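Local coordinates for protein LP04448p (Drosophila melanogaster, PDB 4QMH) that drives microtubule polymerization as a member of the XMAP215 family, probably by binding tubulin through an array of TOG domains, the fourth of which is described here, at residues L104-D109 against A116-C121; E133-E138 against K169-E174; A141-G146 against T153-W158; H177-H182 against L203-H208; P181-H186 against K196-A201. One frame throughout, in Å; residues are numbered along the deposited sequence.

Interaction 1: L104-D109 against A116-C121; sequences LHALGD and AAALNC
Ala118 and Leu119, which face Ala106 and Leu107 across this contact, sit in a turn of helix 112-129 held by a 2.9 Å bond from the backbone N of Asn120 to Ala116 O. On the other side, Asp109 N bonds to Ala106 O and closes a type I turn as the chain leaves helix 96-106. The backbones come close at the two alanines, where Ala106 CB and Ala118 CB meet tip to tip at 3.7 Å. Leu107 does the rest with one branch. Its CG lies anti to the carbonyl carbon (chi1 -73°), and from there CD2 reaches Leu119 CG at 3.5 Å and Leu119 CD2 at 3.6 Å, while also touching the Ala118 methyl. The two leucine side chains cross at about a right angle. Beyond them, Glu154 of helix 149-162 packs on both leucines, and Trp158 on Leu119. Across the two segments the contact is wholly apolar, so the alanines permit close approach and the leucine branches add apolar contact between residues 104-109 and helix 112-129.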
# COMPACT_ATOMS: atom_id res chain seq x y z
N LEU A 104 2.20 -3.18 1.69
CA LEU A 104 1.24 -4.12 1.14
C LEU A 104 1.60 -5.53 1.56
O LEU A 104 0.73 -6.35 1.87
CB LEU A 104 1.21 -4.03 -0.39
CG LEU A 104 0.57 -2.79 -1.01
CD1 LEU A 104 0.77 -2.81 -2.52
CD2 LEU A 104 -0.91 -2.69 -0.63
N HIS A 105 2.89 -5.83 1.56
CA HIS A 105 3.31 -7.16 1.90
C HIS A 105 2.97 -7.49 3.36
O HIS A 105 2.59 -8.62 3.67
CB HIS A 105 4.79 -7.36 1.64
CG HIS A 105 5.21 -8.79 1.70
ND1 HIS A 105 4.88 -9.70 0.72
CD2 HIS A 105 5.88 -9.47 2.65
CE1 HIS A 105 5.37 -10.88 1.06
NE2 HIS A 105 5.97 -10.77 2.23
N ALA A 106 3.06 -6.50 4.24
CA ALA A 106 2.75 -6.72 5.65
C ALA A 106 1.25 -6.92 5.88
O ALA A 106 0.84 -7.41 6.93
CB ALA A 106 3.26 -5.54 6.51
N LEU A 107 0.43 -6.52 4.91
CA LEU A 107 -1.02 -6.78 4.99
C LEU A 107 -1.33 -8.27 5.00
O LEU A 107 -2.45 -8.67 5.31
CB LEU A 107 -1.77 -6.15 3.81
CG LEU A 107 -1.94 -4.64 3.80
CD1 LEU A 107 -2.70 -4.25 2.52
CD2 LEU A 107 -2.69 -4.16 5.03
N GLY A 108 -0.36 -9.08 4.61
CA GLY A 108 -0.54 -10.52 4.57
C GLY A 108 -0.12 -11.22 5.85
O GLY A 108 -0.17 -12.45 5.95
N ASP A 109 0.28 -10.44 6.84
CA ASP A 109 0.82 -10.99 8.08
C ASP A 109 -0.23 -11.83 8.80
O ASP A 109 -1.42 -11.53 8.73
CB ASP A 109 1.31 -9.87 9.00
CG ASP A 109 2.23 -10.37 10.10
OD1 ASP A 109 1.72 -10.90 11.12
OD2 ASP A 109 3.46 -10.25 9.95
N ALA A 116 -2.76 -4.25 10.90
CA ALA A 116 -3.33 -2.96 11.26
C ALA A 116 -2.30 -1.85 11.17
O ALA A 116 -2.59 -0.74 10.71
CB ALA A 116 -3.92 -3.02 12.67
N ALA A 117 -1.09 -2.15 11.63
CA ALA A 117 0.02 -1.21 11.51
C ALA A 117 0.28 -0.92 10.04
O ALA A 117 0.54 0.23 9.67
CB ALA A 117 1.27 -1.78 12.19
N ALA A 118 0.20 -1.95 9.21
CA ALA A 118 0.44 -1.79 7.78
C ALA A 118 -0.64 -0.90 7.16
O ALA A 118 -0.35 -0.01 6.37
CB ALA A 118 0.50 -3.15 7.10
N LEU A 119 -1.89 -1.16 7.53
CA LEU A 119 -3.01 -0.35 7.03
C LEU A 119 -2.87 1.11 7.46
O LEU A 119 -3.17 2.02 6.70
CB LEU A 119 -4.34 -0.91 7.53
CG LEU A 119 -4.93 -2.08 6.76
CD1 LEU A 119 -6.19 -2.59 7.45
CD2 LEU A 119 -5.23 -1.68 5.31
N ASN A 120 -2.41 1.32 8.68
CA ASN A 120 -2.25 2.67 9.22
C ASN A 120 -1.17 3.45 8.48
O ASN A 120 -1.32 4.64 8.24
CB ASN A 120 -1.91 2.60 10.70
CG ASN A 120 -3.07 2.14 11.54
OD1 ASN A 120 -4.23 2.35 11.19
ND2 ASN A 120 -2.77 1.51 12.67
N CYS A 121 -0.08 2.77 8.15
CA CYS A 121 0.95 3.38 7.32
C CYS A 121 0.38 3.77 5.98
O CYS A 121 0.61 4.87 5.49
CB CYS A 121 2.10 2.41 7.07
SG CYS A 121 3.38 2.46 8.30

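Interaction 2: E133-E138 against K169-E174; sequences EFFESE and KSVSKE. With SO4 (sulfate ion), chain B.
Phe135 and Val171 carry the apolar half of this contact, the aromatic ring lying with one face under a valine methyl. Val171 CG1 stands 4.1 Å above the ring plane, displaced toward the rim, and its closest ring atom is Phe135 CG. This branch is the one anti to the valine's backbone N (chi1 -177°), which leaves CG2 directed to His208 of helix 192-209. Ile176 and Met179 of helix 173-186, with Leu163 and Leu166, add further apolar neighbours to the phenylalanine.

Ser172 approaches differently, setting its CB 3.2 Å from Phe135 O while its hydroxyl turns away to cap the N of Asp175 at the start of helix 173-186. A water completes this side: it donates to Phe135 O at 3.0 Å and accepts from Ser172 N at 3.1 Å, tying the two backbones together indirectly. Ser170 points its hydroxyl at a sulfate, probably from the crystallisation liquor, with a bond from OG to sulfate O3 of 2.5 Å, unusually short and so of doubtful exact length; the same ion is held by Tyr131 N. Ser170 O, by contrast, is buried by the contact without a polar partner in the model. The two segments are therefore joined by hydrophobic cover over one ring face and by a single bridging water, which satisfies a carbonyl and an amide that do not bond each other directly.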
# COMPACT_ATOMS: atom_id res chain seq x y z
N GLU A 133 -0.28 8.24 -5.69
CA GLU A 133 0.95 7.49 -5.88
C GLU A 133 0.82 6.00 -5.63
O GLU A 133 1.71 5.23 -6.03
CB GLU A 133 2.10 8.05 -5.04
CG GLU A 133 2.70 9.33 -5.59
CD GLU A 133 1.77 10.50 -5.40
OE1 GLU A 133 0.90 10.44 -4.51
OE2 GLU A 133 1.92 11.50 -6.14
N PHE A 134 -0.26 5.56 -4.97
CA PHE A 134 -0.47 4.13 -4.73
C PHE A 134 -0.92 3.40 -5.99
O PHE A 134 -0.77 2.18 -6.11
CB PHE A 134 -1.56 3.89 -3.67
CG PHE A 134 -1.19 4.37 -2.29
CD1 PHE A 134 0.12 4.32 -1.84
CD2 PHE A 134 -2.17 4.85 -1.43
CE1 PHE A 134 0.44 4.76 -0.56
CE2 PHE A 134 -1.86 5.29 -0.15
CZ PHE A 134 -0.55 5.25 0.28
N PHE A 135 -1.50 4.15 -6.92
CA PHE A 135 -2.13 3.58 -8.11
C PHE A 135 -1.24 3.74 -9.34
O PHE A 135 -1.63 4.31 -10.35
CB PHE A 135 -3.52 4.19 -8.31
CG PHE A 135 -4.47 3.85 -7.19
CD1 PHE A 135 -5.13 2.63 -7.18
CD2 PHE A 135 -4.66 4.72 -6.13
CE1 PHE A 135 -5.99 2.30 -6.14
CE2 PHE A 135 -5.50 4.39 -5.08
CZ PHE A 135 -6.18 3.17 -5.09
N GLU A 136 -0.03 3.19 -9.21
CA GLU A 136 1.00 3.27 -10.22
C GLU A 136 1.83 2.00 -10.20
O GLU A 136 1.98 1.36 -9.15
CB GLU A 136 1.93 4.47 -9.96
CG GLU A 136 1.21 5.81 -9.99
CD GLU A 136 2.13 6.97 -10.36
OE1 GLU A 136 3.30 6.70 -10.69
OE2 GLU A 136 1.68 8.13 -10.33
N SER A 137 2.35 1.64 -11.37
CA SER A 137 3.36 0.60 -11.51
C SER A 137 2.91 -0.79 -11.08
O SER A 137 3.74 -1.66 -10.83
CB SER A 137 4.63 1.01 -10.77
OG SER A 137 5.12 2.23 -11.29
N GLU A 138 1.60 -0.98 -11.01
CA GLU A 138 0.99 -2.27 -10.66
C GLU A 138 1.42 -2.79 -9.30
O GLU A 138 1.48 -3.99 -9.09
CB GLU A 138 1.24 -3.32 -11.75
CG GLU A 138 0.58 -2.94 -13.09
CD GLU A 138 0.70 -4.00 -14.18
OE1 GLU A 138 1.11 -5.15 -13.89
OE2 GLU A 138 0.37 -3.70 -15.35
N LYS A 169 -9.16 11.93 -11.08
CA LYS A 169 -7.83 12.50 -11.33
C LYS A 169 -6.76 11.89 -10.43
O LYS A 169 -5.56 11.98 -10.73
CB LYS A 169 -7.85 14.02 -11.15
CG LYS A 169 -7.35 14.49 -9.78
CD LYS A 169 -7.85 15.89 -9.46
CE LYS A 169 -9.31 15.86 -9.06
NZ LYS A 169 -9.97 17.19 -9.20
N SER A 170 -7.18 11.28 -9.33
CA SER A 170 -6.26 10.73 -8.33
C SER A 170 -5.97 9.26 -8.57
O SER A 170 -5.26 8.63 -7.78
CB SER A 170 -6.82 10.91 -6.92
OG SER A 170 -7.07 12.28 -6.63
N VAL A 171 -6.54 8.71 -9.63
CA VAL A 171 -6.44 7.28 -9.87
C VAL A 171 -6.17 7.00 -11.33
O VAL A 171 -6.95 7.35 -12.21
CB VAL A 171 -7.73 6.55 -9.46
CG1 VAL A 171 -7.58 5.05 -9.65
CG2 VAL A 171 -8.10 6.88 -8.02
N SER A 172 -5.02 6.38 -11.59
CA SER A 172 -4.69 5.92 -12.93
C SER A 172 -5.67 4.84 -13.39
O SER A 172 -5.77 3.78 -12.78
CB SER A 172 -3.25 5.37 -12.94
OG SER A 172 -3.03 4.57 -14.08
N LYS A 173 -6.39 5.11 -14.48
CA LYS A 173 -7.31 4.11 -15.01
C LYS A 173 -6.58 2.85 -15.41
O LYS A 173 -7.09 1.74 -15.23
CB LYS A 173 -8.07 4.65 -16.23
CG LYS A 173 -9.07 5.73 -15.89
CD LYS A 173 -9.81 6.21 -17.13
CE LYS A 173 -10.49 5.07 -17.86
NZ LYS A 173 -11.24 5.56 -19.05
N GLU A 174 -5.39 3.01 -15.97
CA GLU A 174 -4.63 1.86 -16.44
C GLU A 174 -4.24 0.97 -15.27
O GLU A 174 -4.23 -0.25 -15.39
CB GLU A 174 -3.38 2.31 -17.19
CG GLU A 174 -2.54 1.16 -17.73
CD GLU A 174 -3.31 0.20 -18.62
OE1 GLU A 174 -4.33 0.59 -19.23
OE2 GLU A 174 -2.89 -0.97 -18.71
S SO4 B . -5.46 12.28 -3.46
O1 SO4 B . -4.96 13.58 -3.00
O2 SO4 B . -5.67 11.40 -2.31
O3 SO4 B . -6.75 12.47 -4.13
O4 SO4 B . -4.50 11.70 -4.39
O HOH W 1 -2.49 7.14 -9.96

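Interaction 3: A141-G146 against T153-W158; sequences ADALKG and TELWAW
Residues 141-145 and 153-158 run roughly antiparallel, their axes 10.5 Å apart at 142°, with Leu144 and Leu155 the nearest pair of CA atoms at 7.6 Å. Leu144 carries most of the contact, with both branches against Trp156 and CD2 also against Leu155. CD2 lies over one face of the Trp156 indole, a CH-pi contact 3.9 Å from the centroid of the five-membered ring and 22° off its normal. CD1 rests on the six-membered ring, 3.8 Å from Trp156 CZ2. Leu155 has CG anti to its backbone N (chi1 -168°), and this carries its CD2 into the angle between two neighbours, 3.8 Å from Leu144 CD2 and 3.9 Å from Ala143 CB. The leucines cross at a slant, whereas Leu144 and the indole stand about perpendicular. Trp156 is held from elsewhere too, its NE1 hydrogen-bonding to His186 ND1 of helix 173-186. That bond satisfies the buried indole nitrogen and should restrain the ring's rotation, keeping its face turned to the leucine methyls.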
# COMPACT_ATOMS: atom_id res chain seq x y z
N ALA A 141 -1.75 -4.61 -8.00
CA ALA A 141 -1.96 -5.84 -8.76
C ALA A 141 -0.91 -6.91 -8.45
O ALA A 141 -1.22 -8.09 -8.36
CB ALA A 141 -2.00 -5.55 -10.24
N ASP A 142 0.34 -6.49 -8.28
CA ASP A 142 1.40 -7.44 -7.99
C ASP A 142 1.19 -8.07 -6.62
O ASP A 142 1.50 -9.26 -6.42
CB ASP A 142 2.78 -6.77 -8.06
CG ASP A 142 3.29 -6.64 -9.49
OD1 ASP A 142 2.77 -7.34 -10.38
OD2 ASP A 142 4.24 -5.86 -9.70
N ALA A 143 0.68 -7.29 -5.66
CA ALA A 143 0.40 -7.85 -4.34
C ALA A 143 -0.78 -8.82 -4.40
O ALA A 143 -0.79 -9.86 -3.75
CB ALA A 143 0.13 -6.74 -3.32
N LEU A 144 -1.79 -8.49 -5.21
CA LEU A 144 -2.97 -9.35 -5.32
C LEU A 144 -2.60 -10.67 -6.00
O LEU A 144 -3.07 -11.74 -5.60
CB LEU A 144 -4.07 -8.63 -6.11
CG LEU A 144 -4.75 -7.46 -5.41
CD1 LEU A 144 -5.57 -6.64 -6.43
CD2 LEU A 144 -5.65 -7.93 -4.25
N LYS A 145 -1.76 -10.56 -7.02
CA LYS A 145 -1.38 -11.69 -7.87
C LYS A 145 -0.93 -12.91 -7.08
O LYS A 145 -1.59 -13.96 -7.10
CB LYS A 145 -0.28 -11.24 -8.85
CG LYS A 145 0.23 -12.32 -9.78
CD LYS A 145 1.28 -11.73 -10.72
CE LYS A 145 1.63 -12.68 -11.85
NZ LYS A 145 2.19 -13.98 -11.36
N GLY A 146 0.19 -12.80 -6.38
CA GLY A 146 0.69 -13.96 -5.67
C GLY A 146 0.22 -13.99 -4.23
O GLY A 146 0.77 -14.71 -3.40
N THR A 153 -7.68 -10.52 1.43
CA THR A 153 -8.79 -10.04 2.26
C THR A 153 -8.63 -8.56 2.62
O THR A 153 -9.54 -7.76 2.40
CB THR A 153 -8.92 -10.87 3.54
OG1 THR A 153 -9.13 -12.24 3.18
CG2 THR A 153 -10.11 -10.37 4.38
N GLU A 154 -7.46 -8.20 3.15
CA GLU A 154 -7.24 -6.81 3.57
C GLU A 154 -7.23 -5.86 2.38
O GLU A 154 -7.78 -4.77 2.46
CB GLU A 154 -5.91 -6.66 4.31
CG GLU A 154 -5.79 -7.43 5.59
CD GLU A 154 -6.67 -6.91 6.71
OE1 GLU A 154 -7.11 -5.75 6.65
OE2 GLU A 154 -6.92 -7.68 7.65
N LEU A 155 -6.61 -6.29 1.29
CA LEU A 155 -6.40 -5.38 0.16
C LEU A 155 -7.69 -5.11 -0.61
O LEU A 155 -7.97 -3.97 -0.98
CB LEU A 155 -5.29 -5.91 -0.75
CG LEU A 155 -4.77 -4.94 -1.81
CD1 LEU A 155 -4.58 -3.52 -1.25
CD2 LEU A 155 -3.48 -5.48 -2.40
N TRP A 156 -8.51 -6.13 -0.83
CA TRP A 156 -9.82 -5.88 -1.42
C TRP A 156 -10.71 -5.01 -0.51
O TRP A 156 -11.49 -4.20 -1.01
CB TRP A 156 -10.54 -7.19 -1.79
CG TRP A 156 -10.00 -7.83 -3.04
CD1 TRP A 156 -9.48 -9.09 -3.14
CD2 TRP A 156 -9.92 -7.25 -4.35
NE1 TRP A 156 -9.09 -9.33 -4.44
CE2 TRP A 156 -9.34 -8.22 -5.20
CE3 TRP A 156 -10.28 -6.01 -4.89
CZ2 TRP A 156 -9.11 -7.99 -6.56
CZ3 TRP A 156 -10.05 -5.79 -6.24
CH2 TRP A 156 -9.47 -6.77 -7.06
N ALA A 157 -10.61 -5.17 0.80
CA ALA A 157 -11.41 -4.35 1.71
C ALA A 157 -10.98 -2.90 1.56
O ALA A 157 -11.80 -1.99 1.56
CB ALA A 157 -11.22 -4.80 3.15
N TRP A 158 -9.67 -2.70 1.47
CA TRP A 158 -9.12 -1.35 1.38
C TRP A 158 -9.53 -0.71 0.06
O TRP A 158 -9.94 0.44 0.04
CB TRP A 158 -7.61 -1.39 1.53
CG TRP A 158 -6.93 -0.03 1.47
CD1 TRP A 158 -6.81 0.87 2.48
CD2 TRP A 158 -6.25 0.53 0.34
NE1 TRP A 158 -6.10 1.98 2.04
CE2 TRP A 158 -5.76 1.80 0.73
CE3 TRP A 158 -6.03 0.09 -0.97
CZ2 TRP A 158 -5.05 2.62 -0.14
CZ3 TRP A 158 -5.33 0.91 -1.84
CH2 TRP A 158 -4.84 2.16 -1.41

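Interaction 4: H177-H182 against L203-H208; sequences HSMVPH and LGIMIH
Helices 173-186 and 192-209 pack side by side in the TOG domain, and at this level Met179 and Val180 of the first meet Ile205 of the second. One isoleucine serves both partners, using a different branch for each. Its CD1, at the end of the longer arm, lies 4.1 Å from Met179 SD; its CG2 approaches Val180 CG2 at a looser 4.3 Å. CG2 lies anti to the backbone N, and a chi2 of -78° turns CD1 to the same side, so both methyls face helix 173-186. Met179 runs extended beyond CG, presenting its sulfur to the isoleucine and carrying its terminal methyl on to Phe135. All three side chains are buried. Behind them, Leu163 and Met214 also pack on Ile205, while Ala217 of helix 211-221 touches Val180.

Pro181 follows directly and, lacking an amide hydrogen, cannot donate to the preceding turn; helix 173-186 is kinked here. On the partner helix His208 NE2 is hydrogen-bonded to Leu163 O, a polar tie beside the apolar centre. Apolar side chains meeting between consecutive helices are typical of the TOG domain, an alpha-solenoid of HEAT repeats.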
# COMPACT_ATOMS: atom_id res chain seq x y z
N HIS A 177 -7.21 -0.99 -14.34
CA HIS A 177 -7.32 -2.08 -15.31
C HIS A 177 -6.47 -3.30 -14.91
O HIS A 177 -6.88 -4.44 -15.10
CB HIS A 177 -6.92 -1.63 -16.71
CG HIS A 177 -8.04 -1.07 -17.53
ND1 HIS A 177 -8.97 -1.86 -18.16
CD2 HIS A 177 -8.36 0.21 -17.83
CE1 HIS A 177 -9.83 -1.09 -18.81
NE2 HIS A 177 -9.48 0.17 -18.63
N SER A 178 -5.27 -3.05 -14.37
CA SER A 178 -4.38 -4.14 -14.01
C SER A 178 -4.94 -5.01 -12.88
O SER A 178 -4.51 -6.15 -12.70
CB SER A 178 -2.99 -3.61 -13.64
OG SER A 178 -3.00 -2.98 -12.37
N MET A 179 -5.91 -4.48 -12.14
CA MET A 179 -6.52 -5.21 -11.03
C MET A 179 -7.65 -6.11 -11.52
O MET A 179 -8.07 -7.03 -10.82
CB MET A 179 -7.07 -4.24 -10.00
CG MET A 179 -6.04 -3.27 -9.46
SD MET A 179 -6.82 -2.08 -8.38
CE MET A 179 -5.43 -0.96 -8.20
N VAL A 180 -8.15 -5.84 -12.71
CA VAL A 180 -9.37 -6.51 -13.16
C VAL A 180 -9.26 -8.05 -13.27
O VAL A 180 -10.17 -8.77 -12.85
CB VAL A 180 -9.92 -5.89 -14.46
CG1 VAL A 180 -11.03 -6.76 -15.04
CG2 VAL A 180 -10.43 -4.48 -14.20
N PRO A 181 -8.15 -8.57 -13.81
CA PRO A 181 -8.06 -10.04 -13.83
C PRO A 181 -8.11 -10.64 -12.43
O PRO A 181 -8.65 -11.74 -12.24
CB PRO A 181 -6.69 -10.29 -14.47
CG PRO A 181 -6.44 -9.09 -15.31
CD PRO A 181 -7.05 -7.94 -14.54
N HIS A 182 -7.56 -9.93 -11.45
CA HIS A 182 -7.53 -10.46 -10.09
C HIS A 182 -8.92 -10.33 -9.48
O HIS A 182 -9.37 -11.21 -8.77
CB HIS A 182 -6.48 -9.73 -9.26
CG HIS A 182 -5.14 -9.72 -9.92
ND1 HIS A 182 -4.38 -10.86 -10.07
CD2 HIS A 182 -4.43 -8.71 -10.48
CE1 HIS A 182 -3.26 -10.55 -10.70
NE2 HIS A 182 -3.26 -9.26 -10.96
N LEU A 203 -17.96 -2.35 -7.17
CA LEU A 203 -18.50 -1.02 -7.41
C LEU A 203 -17.40 0.03 -7.48
O LEU A 203 -17.39 0.88 -8.37
CB LEU A 203 -19.53 -0.64 -6.33
CG LEU A 203 -20.11 0.76 -6.46
CD1 LEU A 203 -20.85 0.91 -7.79
CD2 LEU A 203 -21.03 1.07 -5.28
N GLY A 204 -16.47 -0.03 -6.53
CA GLY A 204 -15.34 0.88 -6.53
C GLY A 204 -14.53 0.86 -7.81
O GLY A 204 -14.16 1.90 -8.33
N ILE A 205 -14.21 -0.34 -8.31
CA ILE A 205 -13.51 -0.48 -9.58
C ILE A 205 -14.34 0.12 -10.71
O ILE A 205 -13.84 0.88 -11.54
CB ILE A 205 -13.22 -1.97 -9.90
CG1 ILE A 205 -12.36 -2.61 -8.80
CG2 ILE A 205 -12.59 -2.13 -11.29
CD1 ILE A 205 -10.90 -2.26 -8.87
N MET A 206 -15.63 -0.20 -10.74
CA MET A 206 -16.49 0.30 -11.81
C MET A 206 -16.66 1.82 -11.80
O MET A 206 -16.85 2.42 -12.85
CB MET A 206 -17.86 -0.37 -11.74
CG MET A 206 -18.67 -0.18 -13.01
SD MET A 206 -20.25 -1.02 -12.91
CE MET A 206 -19.72 -2.73 -13.07
N ILE A 207 -16.60 2.43 -10.62
CA ILE A 207 -16.70 3.88 -10.53
C ILE A 207 -15.59 4.54 -11.36
O ILE A 207 -15.79 5.61 -11.94
CB ILE A 207 -16.66 4.36 -9.06
CG1 ILE A 207 -18.03 4.16 -8.42
CG2 ILE A 207 -16.20 5.82 -8.97
CD1 ILE A 207 -18.03 4.34 -6.92
N HIS A 208 -14.44 3.87 -11.44
CA HIS A 208 -13.31 4.40 -12.20
C HIS A 208 -13.22 3.91 -13.65
O HIS A 208 -12.76 4.65 -14.52
CB HIS A 208 -12.00 4.14 -11.45
CG HIS A 208 -11.91 4.90 -10.17
ND1 HIS A 208 -11.35 6.16 -10.09
CD2 HIS A 208 -12.36 4.61 -8.92
CE1 HIS A 208 -11.45 6.61 -8.85
NE2 HIS A 208 -12.05 5.68 -8.12

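Interaction 5: P181-H186 against K196-A201; sequences PHLYAH and KNANEA
Apolar packing joins these helices mainly round Ala198, whose small side chain lets the two backbones come to within 6.0 Å between His186 CA and Ala198 CA. Its CB sits 3.9 Å from His186 CB and 3.8 Å from the carbonyl carbon of His186, nestling against the last turn of helix 173-186. Leu183, with CG anti to its backbone N (chi1 178°), sends CD1 to the same alanine but chiefly to its carbonyl, at 3.4 Å from Ala198 O; the two methyls, Leu183 CD1 and Ala198 CB, are farther apart at 4.4 Å.

The polar interactions lie to the sides. His186 turns its ring away from Ala198 toward Trp156, its outside partner; ND1 must accept from the indole, so the imidazole is probably neutral, with its proton on NE2. Within helix 192-209, a salt bridge of 2.8 Å links Lys196 NZ to Glu200 OE2 on its syn side, 32° out of the carboxylate plane, one turn apart on an exposed face. At the interface itself, a small residue permits close approach, and the Leu183 methyl covers a carbonyl, Ala198 O, that already accepts a bond from Ala201 N.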
# COMPACT_ATOMS: atom_id res chain seq x y z
N PRO A 181 -8.15 -8.57 -13.81
CA PRO A 181 -8.06 -10.04 -13.83
C PRO A 181 -8.11 -10.64 -12.43
O PRO A 181 -8.65 -11.74 -12.24
CB PRO A 181 -6.69 -10.29 -14.47
CG PRO A 181 -6.44 -9.09 -15.31
CD PRO A 181 -7.05 -7.94 -14.54
N HIS A 182 -7.56 -9.93 -11.45
CA HIS A 182 -7.53 -10.46 -10.09
C HIS A 182 -8.92 -10.33 -9.48
O HIS A 182 -9.37 -11.21 -8.77
CB HIS A 182 -6.48 -9.73 -9.26
CG HIS A 182 -5.14 -9.72 -9.92
ND1 HIS A 182 -4.38 -10.86 -10.07
CD2 HIS A 182 -4.43 -8.71 -10.48
CE1 HIS A 182 -3.26 -10.55 -10.70
NE2 HIS A 182 -3.26 -9.26 -10.96
N LEU A 183 -9.61 -9.24 -9.80
CA LEU A 183 -10.98 -9.09 -9.33
C LEU A 183 -11.83 -10.25 -9.85
O LEU A 183 -12.60 -10.86 -9.10
CB LEU A 183 -11.56 -7.77 -9.84
CG LEU A 183 -13.01 -7.51 -9.46
CD1 LEU A 183 -13.11 -7.24 -7.98
CD2 LEU A 183 -13.50 -6.30 -10.24
N TYR A 184 -11.69 -10.56 -11.14
CA TYR A 184 -12.53 -11.59 -11.75
C TYR A 184 -12.24 -12.99 -11.21
O TYR A 184 -13.14 -13.84 -11.14
CB TYR A 184 -12.41 -11.55 -13.28
CG TYR A 184 -13.05 -10.33 -13.91
CD1 TYR A 184 -13.79 -9.44 -13.14
CD2 TYR A 184 -12.94 -10.09 -15.28
CE1 TYR A 184 -14.38 -8.32 -13.71
CE2 TYR A 184 -13.54 -8.97 -15.86
CZ TYR A 184 -14.26 -8.10 -15.06
OH TYR A 184 -14.85 -6.99 -15.62
N ALA A 185 -11.00 -13.23 -10.81
CA ALA A 185 -10.68 -14.50 -10.16
C ALA A 185 -11.18 -14.53 -8.72
O ALA A 185 -11.75 -15.53 -8.27
CB ALA A 185 -9.20 -14.75 -10.20
N HIS A 186 -10.96 -13.44 -7.99
CA HIS A 186 -11.21 -13.43 -6.55
C HIS A 186 -12.68 -13.32 -6.17
O HIS A 186 -13.05 -13.70 -5.06
CB HIS A 186 -10.35 -12.36 -5.86
CG HIS A 186 -8.88 -12.58 -6.03
ND1 HIS A 186 -7.93 -11.62 -5.71
CD2 HIS A 186 -8.19 -13.64 -6.51
CE1 HIS A 186 -6.73 -12.09 -5.98
NE2 HIS A 186 -6.86 -13.31 -6.48
N LYS A 196 -16.03 -12.30 -0.38
CA LYS A 196 -16.87 -11.23 0.14
C LYS A 196 -16.27 -9.87 -0.17
O LYS A 196 -16.94 -8.97 -0.68
CB LYS A 196 -17.09 -11.38 1.65
CG LYS A 196 -17.82 -10.21 2.29
CD LYS A 196 -18.09 -10.50 3.77
CE LYS A 196 -18.87 -9.37 4.42
NZ LYS A 196 -18.05 -8.13 4.51
N ASN A 197 -14.98 -9.71 0.12
CA ASN A 197 -14.35 -8.42 -0.04
C ASN A 197 -14.13 -8.05 -1.52
O ASN A 197 -14.27 -6.89 -1.90
CB ASN A 197 -13.05 -8.36 0.77
CG ASN A 197 -13.30 -8.37 2.27
OD1 ASN A 197 -14.46 -8.40 2.70
ND2 ASN A 197 -12.24 -8.34 3.06
N ALA A 198 -13.80 -9.03 -2.35
CA ALA A 198 -13.64 -8.73 -3.78
C ALA A 198 -14.97 -8.30 -4.41
O ALA A 198 -15.04 -7.34 -5.20
CB ALA A 198 -13.02 -9.91 -4.51
N ASN A 199 -16.06 -8.97 -4.04
CA ASN A 199 -17.36 -8.55 -4.52
C ASN A 199 -17.70 -7.12 -4.10
O ASN A 199 -18.26 -6.35 -4.88
CB ASN A 199 -18.46 -9.53 -4.08
CG ASN A 199 -18.55 -10.73 -4.99
OD1 ASN A 199 -19.14 -10.66 -6.07
ND2 ASN A 199 -17.95 -11.85 -4.57
N GLU A 200 -17.33 -6.77 -2.87
CA GLU A 200 -17.58 -5.42 -2.37
C GLU A 200 -16.77 -4.37 -3.12
O GLU A 200 -17.14 -3.21 -3.13
CB GLU A 200 -17.30 -5.35 -0.87
CG GLU A 200 -18.28 -6.19 -0.05
CD GLU A 200 -18.10 -6.01 1.43
OE1 GLU A 200 -17.28 -5.16 1.85
OE2 GLU A 200 -18.79 -6.73 2.19
N ALA A 201 -15.68 -4.80 -3.75
CA ALA A 201 -14.79 -3.89 -4.46
C ALA A 201 -15.25 -3.67 -5.90
O ALA A 201 -14.73 -2.79 -6.59
CB ALA A 201 -13.36 -4.43 -4.43

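In the fold
The five contacts follow the helical array from helix 96-106 to helix 192-209. Interaction 1 comes first along the chain; interaction 3 is nested in the loop closed by interaction 2; interactions 4 and 5 then share Pro181 and His182 and use the same two helices, their centres 9 Å apart. Interaction 3 is the junction: it touches all four others and lies 11 Å between centres from interaction 1 and 9 Å from interaction 5, where Thr153 O and Asn197 ND2 add a probable hydrogen bond. Interaction 2 meets interaction 4 through Phe135 and Met179. Interactions 1 and 4, with centres 21 Å apart, do not touch. Such continuous packing probably lets the TOG domain act as one elongated, fairly rigid module.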